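Aminotransferase (Helicobacter pylori, PDB 2FNU) transfers an amino group from L-glutamate to a UDP-linked keto-hexose, the second step in making the pseudaminic acid that decorates flagellin. Local coordinates at residues T122-G132 / L149-A158; A56-F67 / A172-H180. One frame throughout, in Å; residues are numbered along the deposited sequence.

In the fold
Contacts 1 and 2 reach the same mixed sheet and share the cofactor, their centres lying about 10 Å apart; contact 2 packs helix 56-66 on strand 174-178. Strands 150-154 and 174-178 are neighbours, joined by probable hydrogen bonds from Leu-173 N to Phe-151 O (2.8 Å) and from Val-176 N to Ser-153 O (2.9 Å). Along the chain, contact 1 lies inside the loop closed by contact 2. PMP sits at the C-terminal ends of the strands and the N-terminus of helix 56-66: 149-158 brings Asp-154 and His-157 to the pyridine ring and its O3, whereas 56-67 and 172-180 hold the phosphate. His-180 extends the site to the amino-sugar of UD1, through C6'.

Contact 1: T122-G132 / L149-A158; sequences TKAIVSVDYAG and LSFLSDSSHA. With PMP (4'-deoxy-4'-aminopyridoxal-5'-phosphate), chain E.
His-157 packs against Asp-129, Ala-131 and Gly-132 of the loop that follows strand 122-128. His-157 CB rests 3.4 Å from Gly-132 N and near Asp-129 O, which CG approaches too. With CG anti to the carbonyl carbon (chi1 -64°), the ring spans from that loop to the cofactor: His-157 ND1 accepts a hydrogen bond from Ala-131 N at 3.0 Å, near the ring plane, with CE1 near the same nitrogen; CD2 faces PMP O3 and C2A, and at the far edge His-157 NE2 shares a hydrogen bond with PMP O3 (2.9 Å). These two in-plane bonds should fix the ring's rotation. The strands behind it are the parallel pair of a beta-alpha-beta unit, linked through helix 137-146 within the large PLP-binding domain of a fold type I aminotransferase. On the cofactor side, Val-128 lies alongside Asp-154, whose OD1 lies 2.7 Å from PMP N1 and is hydrogen-bonded to Thr-87 OG1. Asp-154 OD2 takes both the N and the OG of Ser-156, the former closing an Asx turn. On the opposite side, Asp-129 OD2 receives Ser-155 OG at 2.7 Å, and a water joins Ser-127 OG to Ser-153 OG and, weakly, donates to Asp-129 OD1.

Contact 2: A56-F67 / A172-H180; sequences ATSALLTLYRNF and ALASVFSFH. With PMP (4'-deoxy-4'-aminopyridoxal-5'-phosphate), chain E; UD1 (uridine-diphosphate-N-acetylglucosamine), chain F.
Phe-67 meets Leu-173 obliquely, CD2 of the leucine lying 4.1 Å from Phe-67 CB, while Leu-63 O sits at the edge of the phenyl ring in its plane. One face of Tyr-64 lies against the backbone of Leu-60. At the other end, the His-180 imidazole has C6' of UD1 3.3 Å above the centre of one face; His-180 NE2 is hydrogen-bonded to Gln-30 OE1 of the second subunit. Between these rings the packing is aliphatic. Val-176 forks into the helix, CG1 against Ala-56 CB (3.8 Å) and CG2 against Leu-60 CD2 (3.8 Å), and Leu-63, its CG anti to the backbone N (chi1 175°), reaches across to Ala-174 CB with CD1 (3.6 Å). The N-terminus of the helix meets the PMP phosphate, a hallmark of PLP enzymes of this fold: Ala-56 N and Ser-178 OG (2.8 Å) both bond O2P, and Thr-57 gives its N and OG1 (2.7 Å) to O3P. The helix dipole probably helps to stabilise the phosphate charge. Helix 56-66 runs at 165° to strand 174-178, with helix 198-208 touching Thr-62, helix 86-93 touching Thr-57 and Tyr-64, and strand 150-154 next to strand 174-178 in the sheet.

Contact 1: T122-G132 / L149-A158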
loop_
_atom_site.group_PDB
_atom_site.type_symbol
_atom_site.label_atom_id
_atom_site.label_comp_id
_atom_site.label_asym_id
_atom_site.label_seq_id
_atom_site.Cartn_x
_atom_site.Cartn_y
_atom_site.Cartn_z
ATOM N N THR B 122 27.875 11.176 3.623
ATOM C CA THR B 122 26.553 11.816 3.583
ATOM C C THR B 122 26.002 11.857 2.162
ATOM O O THR B 122 26.678 12.298 1.239
ATOM C CB THR B 122 26.609 13.244 4.165
ATOM O OG1 THR B 122 27.345 13.216 5.394
ATOM C CG2 THR B 122 25.184 13.777 4.440
ATOM N N LYS B 123 24.745 11.431 2.013
ATOM C CA LYS B 123 24.081 11.378 0.714
ATOM C C LYS B 123 22.961 12.419 0.567
ATOM O O LYS B 123 22.718 12.943 -0.521
ATOM C CB LYS B 123 23.502 9.972 0.507
ATOM C CG LYS B 123 22.872 9.765 -0.852
ATOM C CD LYS B 123 23.931 9.766 -1.963
ATOM C CE LYS B 123 23.270 9.590 -3.316
ATOM N NZ LYS B 123 24.253 9.551 -4.438
ATOM N N ALA B 124 22.270 12.711 1.660
ATOM C CA ALA B 124 21.096 13.573 1.587
ATOM C C ALA B 124 20.750 14.102 2.957
ATOM O O ALA B 124 21.277 13.603 3.965
ATOM C CB ALA B 124 19.882 12.773 1.033
ATOM N N ILE B 125 19.848 15.085 2.974
ATOM C CA ILE B 125 19.229 15.549 4.219
ATOM C C ILE B 125 17.714 15.386 4.056
ATOM O O ILE B 125 17.173 15.814 3.034
ATOM C CB ILE B 125 19.586 17.020 4.527
ATOM C CG1 ILE B 125 21.115 17.162 4.649
ATOM C CG2 ILE B 125 18.860 17.511 5.797
ATOM C CD1 ILE B 125 21.585 18.579 4.973
ATOM N N VAL B 126 17.048 14.765 5.041
ATOM C CA VAL B 126 15.580 14.665 5.024
ATOM C C VAL B 126 15.030 15.506 6.179
ATOM O O VAL B 126 15.238 15.160 7.344
ATOM C CB VAL B 126 15.086 13.202 5.196
ATOM C CG1 VAL B 126 13.543 13.168 5.320
ATOM C CG2 VAL B 126 15.560 12.336 4.028
ATOM N N SER B 127 14.355 16.607 5.852
ATOM C CA SER B 127 13.698 17.438 6.861
ATOM C C SER B 127 12.212 17.078 6.945
ATOM O O SER B 127 11.672 16.431 6.040
ATOM C CB SER B 127 13.855 18.931 6.532
ATOM O OG SER B 127 13.327 19.215 5.237
ATOM N N VAL B 128 11.579 17.525 8.024
ATOM C CA VAL B 128 10.147 17.329 8.253
ATOM C C VAL B 128 9.526 18.673 8.637
ATOM O O VAL B 128 10.057 19.388 9.503
ATOM C CB VAL B 128 9.928 16.352 9.426
ATOM C CG1 VAL B 128 8.439 16.266 9.825
ATOM C CG2 VAL B 128 10.463 14.976 9.039
ATOM N N ASP B 129 8.396 19.015 8.018
ATOM C CA ASP B 129 7.702 20.258 8.361
ATOM C C ASP B 129 6.801 19.925 9.540
ATOM O O ASP B 129 5.646 19.514 9.373
ATOM C CB ASP B 129 6.910 20.757 7.159
ATOM C CG ASP B 129 7.792 21.001 5.952
ATOM O OD1 ASP B 129 8.903 21.566 6.120
ATOM O OD2 ASP B 129 7.396 20.602 4.841
ATOM N N TYR B 130 7.344 20.077 10.746
ATOM C CA TYR B 130 6.633 19.631 11.934
ATOM C C TYR B 130 5.370 20.458 12.167
ATOM O O TYR B 130 5.427 21.692 12.229
ATOM C CB TYR B 130 7.555 19.720 13.152
ATOM C CG TYR B 130 6.869 19.322 14.438
ATOM C CD1 TYR B 130 6.230 20.277 15.221
ATOM C CD2 TYR B 130 6.854 18.001 14.851
ATOM C CE1 TYR B 130 5.586 19.932 16.393
ATOM C CE2 TYR B 130 6.212 17.630 16.032
ATOM C CZ TYR B 130 5.574 18.606 16.785
ATOM O OH TYR B 130 4.946 18.265 17.965
ATOM N N ALA B 131 4.242 19.744 12.330
ATOM C CA ALA B 131 2.920 20.341 12.562
ATOM C C ALA B 131 2.376 21.093 11.363
ATOM O O ALA B 131 1.301 21.685 11.446
ATOM C CB ALA B 131 2.912 21.249 13.827
ATOM N N GLY B 132 3.110 21.048 10.249
ATOM C CA GLY B 132 2.794 21.861 9.080
ATOM C C GLY B 132 3.675 23.071 8.895
ATOM O O GLY B 132 3.622 23.718 7.851
ATOM N N LEU B 149 24.551 17.208 -1.811
ATOM C CA LEU B 149 23.573 16.298 -1.209
ATOM C C LEU B 149 22.207 16.564 -1.804
ATOM O O LEU B 149 21.917 17.681 -2.229
ATOM C CB LEU B 149 23.462 16.555 0.292
ATOM C CG LEU B 149 24.753 16.693 1.093
ATOM C CD1 LEU B 149 24.450 17.021 2.561
ATOM C CD2 LEU B 149 25.578 15.431 0.968
ATOM N N SER B 150 21.348 15.540 -1.784
ATOM C CA SER B 150 19.953 15.737 -2.151
ATOM C C SER B 150 19.163 16.232 -0.953
ATOM O O SER B 150 19.309 15.704 0.152
ATOM C CB SER B 150 19.342 14.424 -2.631
ATOM O OG SER B 150 19.977 13.990 -3.824
ATOM N N PHE B 151 18.329 17.243 -1.200
ATOM C CA PHE B 151 17.367 17.749 -0.203
ATOM C C PHE B 151 16.045 17.016 -0.424
ATOM O O PHE B 151 15.420 17.173 -1.472
ATOM C CB PHE B 151 17.226 19.273 -0.386
ATOM C CG PHE B 151 16.161 19.937 0.455
ATOM C CD1 PHE B 151 15.683 21.188 0.081
ATOM C CD2 PHE B 151 15.671 19.361 1.626
ATOM C CE1 PHE B 151 14.699 21.844 0.837
ATOM C CE2 PHE B 151 14.680 20.020 2.381
ATOM C CZ PHE B 151 14.210 21.262 1.977
ATOM N N LEU B 152 15.644 16.205 0.555
ATOM C CA LEU B 152 14.367 15.486 0.498
ATOM C C LEU B 152 13.490 16.010 1.631
ATOM O O LEU B 152 13.975 16.273 2.726
ATOM C CB LEU B 152 14.565 13.972 0.647
ATOM C CG LEU B 152 15.621 13.339 -0.273
ATOM C CD1 LEU B 152 15.834 11.861 0.051
ATOM C CD2 LEU B 152 15.220 13.538 -1.732
ATOM N N SER B 153 12.201 16.196 1.359
ATOM C CA SER B 153 11.317 16.823 2.345
ATOM C C SER B 153 10.144 15.909 2.702
ATOM O O SER B 153 9.331 15.605 1.827
ATOM C CB SER B 153 10.772 18.138 1.785
ATOM O OG SER B 153 9.941 18.830 2.732
ATOM N N ASP B 154 10.072 15.467 3.960
ATOM C CA ASP B 154 8.869 14.799 4.454
ATOM C C ASP B 154 7.880 15.879 4.899
ATOM O O ASP B 154 7.897 16.349 6.049
ATOM C CB ASP B 154 9.192 13.810 5.588
ATOM C CG ASP B 154 7.957 13.063 6.049
ATOM O OD1 ASP B 154 8.094 12.113 6.838
ATOM O OD2 ASP B 154 6.839 13.433 5.588
ATOM N N SER B 155 7.053 16.292 3.943
ATOM C CA SER B 155 6.061 17.343 4.133
ATOM C C SER B 155 4.704 16.710 4.440
ATOM O O SER B 155 3.661 17.286 4.138
ATOM C CB SER B 155 6.001 18.236 2.885
ATOM O OG SER B 155 7.253 18.919 2.727
ATOM N N SER B 156 4.712 15.549 5.099
ATOM C CA SER B 156 3.467 14.808 5.320
ATOM C C SER B 156 2.398 15.634 6.018
ATOM O O SER B 156 1.201 15.431 5.752
ATOM C CB SER B 156 3.728 13.532 6.123
ATOM O OG SER B 156 4.343 12.542 5.313
ATOM N N HIS B 157 2.813 16.536 6.929
ATOM C CA HIS B 157 1.877 17.384 7.679
ATOM C C HIS B 157 1.449 18.639 6.940
ATOM O O HIS B 157 0.578 19.371 7.436
ATOM C CB HIS B 157 2.530 17.897 8.980
ATOM C CG HIS B 157 2.884 16.823 9.958
ATOM N ND1 HIS B 157 3.301 17.109 11.239
ATOM C CD2 HIS B 157 2.904 15.473 9.844
ATOM C CE1 HIS B 157 3.556 15.979 11.879
ATOM N NE2 HIS B 157 3.324 14.969 11.057
ATOM N N ALA B 158 2.082 18.918 5.800
ATOM C CA ALA B 158 2.180 20.310 5.355
ATOM C C ALA B 158 1.500 20.688 4.046
ATOM O O ALA B 158 1.834 21.733 3.477
ATOM C CB ALA B 158 3.657 20.752 5.301
HETATM N N1 PMP E . 5.861 11.164 8.003
HETATM C C2 PMP E . 5.226 11.900 8.969
HETATM C C2A PMP E . 5.867 13.187 9.435
HETATM C C3 PMP E . 4.004 11.446 9.484
HETATM O O3 PMP E . 3.336 12.180 10.423
HETATM C C4 PMP E . 3.440 10.230 9.031
HETATM C C4A PMP E . 2.167 9.672 9.631
HETATM N N4A PMP E . 2.030 9.990 11.035
HETATM C C5 PMP E . 4.081 9.535 8.000
HETATM C C6 PMP E . 5.257 10.056 7.466
HETATM C C5A PMP E . 3.516 8.245 7.432
HETATM O O4P PMP E . 2.424 8.603 6.605
HETATM P P PMP E . 1.285 7.511 6.264
HETATM O O1P PMP E . 0.450 7.376 7.517
HETATM O O2P PMP E . 0.478 8.132 5.164
HETATM O O3P PMP E . 1.940 6.228 5.831
HETATM O O HOH W 1 22.316 12.806 -3.530
HETATM O O HOH W 2 10.632 19.523 5.378
HETATM O O HOH W 3 5.531 17.293 7.529
#

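Contact 2: A56-F67 / A172-H180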
loop_
_atom_site.group_PDB
_atom_site.type_symbol
_atom_site.label_atom_id
_atom_site.label_comp_id
_atom_site.label_asym_id
_atom_site.label_seq_id
_atom_site.Cartn_x
_atom_site.Cartn_y
_atom_site.Cartn_z
ATOM N N ALA B 56 1.758 7.580 2.669
ATOM C CA ALA B 56 3.007 8.347 2.576
ATOM C C ALA B 56 4.238 7.492 2.876
ATOM O O ALA B 56 5.334 7.815 2.422
ATOM C CB ALA B 56 2.987 9.592 3.473
ATOM N N THR B 57 4.062 6.432 3.674
ATOM C CA THR B 57 5.195 5.544 3.967
ATOM C C THR B 57 5.652 4.841 2.676
ATOM O O THR B 57 6.856 4.712 2.427
ATOM C CB THR B 57 4.828 4.543 5.061
ATOM O OG1 THR B 57 4.395 5.275 6.200
ATOM C CG2 THR B 57 6.030 3.719 5.472
ATOM N N SER B 58 4.698 4.442 1.835
ATOM C CA SER B 58 5.028 3.888 0.513
ATOM C C SER B 58 5.717 4.919 -0.373
ATOM O O SER B 58 6.677 4.596 -1.101
ATOM C CB SER B 58 3.787 3.328 -0.186
ATOM O OG SER B 58 3.285 2.202 0.510
ATOM N N ALA B 59 5.201 6.152 -0.331
ATOM C CA ALA B 59 5.812 7.269 -1.039
ATOM C C ALA B 59 7.259 7.493 -0.583
ATOM O O ALA B 59 8.166 7.665 -1.422
ATOM C CB ALA B 59 4.980 8.517 -0.840
ATOM N N LEU B 60 7.490 7.464 0.736
ATOM C CA LEU B 60 8.839 7.682 1.263
ATOM C C LEU B 60 9.788 6.584 0.787
ATOM O O LEU B 60 10.913 6.874 0.356
ATOM C CB LEU B 60 8.829 7.733 2.806
ATOM C CG LEU B 60 8.315 9.015 3.455
ATOM C CD1 LEU B 60 8.013 8.791 4.933
ATOM C CD2 LEU B 60 9.310 10.147 3.298
ATOM N N LEU B 61 9.349 5.322 0.859
ATOM C CA LEU B 61 10.213 4.231 0.413
ATOM C C LEU B 61 10.538 4.419 -1.070
ATOM O O LEU B 61 11.684 4.264 -1.501
ATOM C CB LEU B 61 9.529 2.878 0.580
ATOM C CG LEU B 61 10.318 1.684 0.021
ATOM C CD1 LEU B 61 11.583 1.460 0.861
ATOM C CD2 LEU B 61 9.460 0.419 0.000
ATOM N N THR B 62 9.520 4.741 -1.857
ATOM C CA THR B 62 9.722 4.917 -3.300
ATOM C C THR B 62 10.711 6.049 -3.593
ATOM O O THR B 62 11.588 5.911 -4.449
ATOM C CB THR B 62 8.374 5.179 -3.984
ATOM O OG1 THR B 62 7.535 4.041 -3.746
ATOM C CG2 THR B 62 8.540 5.372 -5.502
ATOM N N LEU B 63 10.571 7.153 -2.874
ATOM C CA LEU B 63 11.512 8.267 -3.015
ATOM C C LEU B 63 12.931 7.854 -2.588
ATOM O O LEU B 63 13.906 8.097 -3.330
ATOM C CB LEU B 63 11.038 9.483 -2.204
ATOM C CG LEU B 63 12.032 10.656 -2.199
ATOM C CD1 LEU B 63 12.384 11.139 -3.617
ATOM C CD2 LEU B 63 11.380 11.788 -1.377
ATOM N N TYR B 64 13.064 7.256 -1.405
ATOM C CA TYR B 64 14.395 6.937 -0.897
ATOM C C TYR B 64 15.117 5.928 -1.783
ATOM O O TYR B 64 16.346 5.987 -1.911
ATOM C CB TYR B 64 14.290 6.352 0.512
ATOM C CG TYR B 64 13.830 7.309 1.616
ATOM C CD1 TYR B 64 13.378 6.803 2.825
ATOM C CD2 TYR B 64 13.875 8.710 1.454
ATOM C CE1 TYR B 64 13.000 7.634 3.876
ATOM C CE2 TYR B 64 13.486 9.563 2.485
ATOM C CZ TYR B 64 13.051 9.006 3.714
ATOM O OH TYR B 64 12.670 9.811 4.768
ATOM N N ARG B 65 14.365 4.999 -2.373
ATOM C CA ARG B 65 14.962 3.955 -3.201
ATOM C C ARG B 65 15.377 4.493 -4.557
ATOM O O ARG B 65 16.280 3.937 -5.202
ATOM C CB ARG B 65 13.979 2.785 -3.405
ATOM C CG ARG B 65 13.845 1.864 -2.177
ATOM C CD ARG B 65 15.064 0.923 -1.990
ATOM N NE ARG B 65 15.248 0.051 -3.157
ATOM C CZ ARG B 65 14.539 -1.058 -3.389
ATOM N NH1 ARG B 65 13.618 -1.484 -2.520
ATOM N NH2 ARG B 65 14.756 -1.743 -4.509
ATOM N N ASN B 66 14.724 5.566 -5.003
ATOM C CA ASN B 66 14.875 5.990 -6.399
ATOM C C ASN B 66 15.596 7.315 -6.637
ATOM O O ASN B 66 16.013 7.585 -7.774
ATOM C CB ASN B 66 13.515 5.996 -7.115
ATOM C CG ASN B 66 12.971 4.594 -7.318
ATOM O OD1 ASN B 66 12.118 4.117 -6.553
ATOM N ND2 ASN B 66 13.469 3.917 -8.331
ATOM N N PHE B 67 15.755 8.141 -5.600
ATOM C CA PHE B 67 16.394 9.452 -5.830
ATOM C C PHE B 67 17.830 9.291 -6.319
ATOM O O PHE B 67 18.356 10.159 -7.015
ATOM C CB PHE B 67 16.289 10.366 -4.591
ATOM C CG PHE B 67 17.318 10.090 -3.529
ATOM C CD1 PHE B 67 18.431 10.934 -3.377
ATOM C CD2 PHE B 67 17.159 9.015 -2.648
ATOM C CE1 PHE B 67 19.386 10.675 -2.396
ATOM C CE2 PHE B 67 18.097 8.756 -1.659
ATOM C CZ PHE B 67 19.222 9.600 -1.529
ATOM N N ALA B 172 12.324 21.117 -2.497
ATOM C CA ALA B 172 13.298 20.054 -2.349
ATOM C C ALA B 172 13.405 19.284 -3.666
ATOM O O ALA B 172 12.621 19.509 -4.595
ATOM C CB ALA B 172 12.849 19.126 -1.234
ATOM N N LEU B 173 14.370 18.368 -3.760
ATOM C CA LEU B 173 14.424 17.479 -4.916
ATOM C C LEU B 173 13.060 16.816 -5.098
ATOM O O LEU B 173 12.534 16.725 -6.221
ATOM C CB LEU B 173 15.516 16.425 -4.731
ATOM C CG LEU B 173 15.534 15.358 -5.823
ATOM C CD1 LEU B 173 15.743 15.986 -7.228
ATOM C CD2 LEU B 173 16.596 14.315 -5.538
ATOM N N ALA B 174 12.489 16.361 -3.986
ATOM C CA ALA B 174 11.122 15.861 -3.991
ATOM C C ALA B 174 10.566 16.000 -2.588
ATOM O O ALA B 174 11.338 16.033 -1.618
ATOM C CB ALA B 174 11.091 14.403 -4.438
ATOM N N SER B 175 9.239 16.058 -2.499
ATOM C CA SER B 175 8.551 16.207 -1.222
ATOM C C SER B 175 7.420 15.194 -1.109
ATOM O O SER B 175 6.788 14.849 -2.106
ATOM C CB SER B 175 7.977 17.616 -1.097
ATOM O OG SER B 175 9.010 18.600 -1.233
ATOM N N VAL B 176 7.177 14.735 0.109
ATOM C CA VAL B 176 6.135 13.736 0.358
ATOM C C VAL B 176 4.998 14.382 1.134
ATOM O O VAL B 176 5.245 15.157 2.051
ATOM C CB VAL B 176 6.708 12.547 1.149
ATOM C CG1 VAL B 176 5.597 11.633 1.708
ATOM C CG2 VAL B 176 7.705 11.786 0.258
ATOM N N PHE B 177 3.753 14.053 0.764
ATOM C CA PHE B 177 2.574 14.425 1.551
ATOM C C PHE B 177 1.811 13.174 1.972
ATOM O O PHE B 177 1.864 12.155 1.292
ATOM C CB PHE B 177 1.646 15.320 0.723
ATOM C CG PHE B 177 2.265 16.645 0.351
ATOM C CD1 PHE B 177 2.833 16.829 -0.905
ATOM C CD2 PHE B 177 2.315 17.683 1.258
ATOM C CE1 PHE B 177 3.419 18.052 -1.249
ATOM C CE2 PHE B 177 2.907 18.915 0.926
ATOM C CZ PHE B 177 3.458 19.100 -0.326
ATOM N N SER B 178 1.081 13.266 3.078
ATOM C CA SER B 178 0.217 12.166 3.493
ATOM C C SER B 178 -1.236 12.600 3.423
ATOM O O SER B 178 -1.569 13.735 3.759
ATOM C CB SER B 178 0.531 11.757 4.945
ATOM O OG SER B 178 -0.381 10.759 5.417
ATOM N N PHE B 179 -2.104 11.660 3.053
ATOM C CA PHE B 179 -3.556 11.855 3.010
ATOM C C PHE B 179 -4.213 10.844 3.951
ATOM O O PHE B 179 -5.368 10.463 3.758
ATOM C CB PHE B 179 -4.098 11.681 1.586
ATOM C CG PHE B 179 -3.328 12.446 0.548
ATOM C CD1 PHE B 179 -2.814 11.793 -0.553
ATOM C CD2 PHE B 179 -3.109 13.813 0.681
ATOM C CE1 PHE B 179 -2.066 12.486 -1.532
ATOM C CE2 PHE B 179 -2.380 14.512 -0.292
ATOM C CZ PHE B 179 -1.866 13.849 -1.389
ATOM N N HIS B 180 -3.482 10.431 4.983
ATOM C CA HIS B 180 -4.066 9.624 6.049
ATOM C C HIS B 180 -5.320 10.317 6.589
ATOM O O HIS B 180 -5.442 11.550 6.520
ATOM C CB HIS B 180 -3.056 9.470 7.182
ATOM C CG HIS B 180 -3.535 8.627 8.328
ATOM N ND1 HIS B 180 -4.210 9.155 9.415
ATOM C CD2 HIS B 180 -3.438 7.294 8.553
ATOM C CE1 HIS B 180 -4.501 8.178 10.260
ATOM N NE2 HIS B 180 -4.026 7.043 9.770
HETATM N N1 PMP E . 5.861 11.164 8.003
HETATM C C2 PMP E . 5.226 11.900 8.969
HETATM C C2A PMP E . 5.867 13.187 9.435
HETATM C C3 PMP E . 4.004 11.446 9.484
HETATM O O3 PMP E . 3.336 12.180 10.423
HETATM C C4 PMP E . 3.440 10.230 9.031
HETATM C C4A PMP E . 2.167 9.672 9.631
HETATM N N4A PMP E . 2.030 9.990 11.035
HETATM C C5 PMP E . 4.081 9.535 8.000
HETATM C C6 PMP E . 5.257 10.056 7.466
HETATM C C5A PMP E . 3.516 8.245 7.432
HETATM O O4P PMP E . 2.424 8.603 6.605
HETATM P P PMP E . 1.285 7.511 6.264
HETATM O O1P PMP E . 0.450 7.376 7.517
HETATM O O2P PMP E . 0.478 8.132 5.164
HETATM O O3P PMP E . 1.940 6.228 5.831
HETATM C "C1'" UD1 F . 0.657 8.012 13.566
HETATM C "C2'" UD1 F . 1.251 9.404 13.844
HETATM C "C3'" UD1 F . 0.740 10.463 12.872
HETATM C "C4'" UD1 F . 0.825 9.959 11.425
HETATM C "C5'" UD1 F . 0.255 8.544 11.209
HETATM C "C6'" UD1 F . -1.274 8.538 11.139
HETATM C "C7'" UD1 F . 1.820 9.620 16.236
HETATM C "C8'" UD1 F . 1.330 9.905 17.630
HETATM N "N2'" UD1 F . 0.961 9.793 15.225
HETATM O "O1'" UD1 F . -0.709 7.960 13.985
HETATM O "O3'" UD1 F . 1.533 11.667 12.991
HETATM O "O5'" UD1 F . 0.757 7.615 12.185
HETATM O "O7'" UD1 F . 2.956 9.255 16.052
HETATM N N1 UD1 F . -8.550 8.866 13.944
HETATM C C2 UD1 F . -9.769 9.197 13.319
HETATM N N3 UD1 F . -10.116 8.597 12.169
HETATM C C4 UD1 F . -9.334 7.673 11.592
HETATM C C5 UD1 F . -8.115 7.301 12.159
HETATM C C6 UD1 F . -7.712 7.893 13.350
HETATM O O2 UD1 F . -10.522 10.055 13.843
HETATM O O4 UD1 F . -9.702 7.145 10.526
HETATM C C1B UD1 F . -8.202 9.532 15.215
HETATM C C2B UD1 F . -8.800 8.705 16.345
HETATM O "O2'" UD1 F . -9.371 9.584 17.318
HETATM C C3B UD1 F . -7.621 7.958 16.927
HETATM C C4B UD1 F . -6.466 8.899 16.658
HETATM O O4B UD1 F . -6.785 9.574 15.435
HETATM O O3B UD1 F . -7.754 7.688 18.328
HETATM C C5B UD1 F . -5.175 8.121 16.502
HETATM O O5B UD1 F . -4.134 9.054 16.247
HETATM P PA UD1 F . -2.604 8.600 16.490
HETATM O O1A UD1 F . -1.698 9.706 15.972
HETATM O O2A UD1 F . -2.475 8.135 17.931
HETATM O O3A UD1 F . -2.609 7.331 15.484
HETATM P PB UD1 F . -1.278 6.696 14.821
HETATM O O1B UD1 F . -0.279 6.339 15.911
HETATM O O2B UD1 F . -1.738 5.651 13.815
#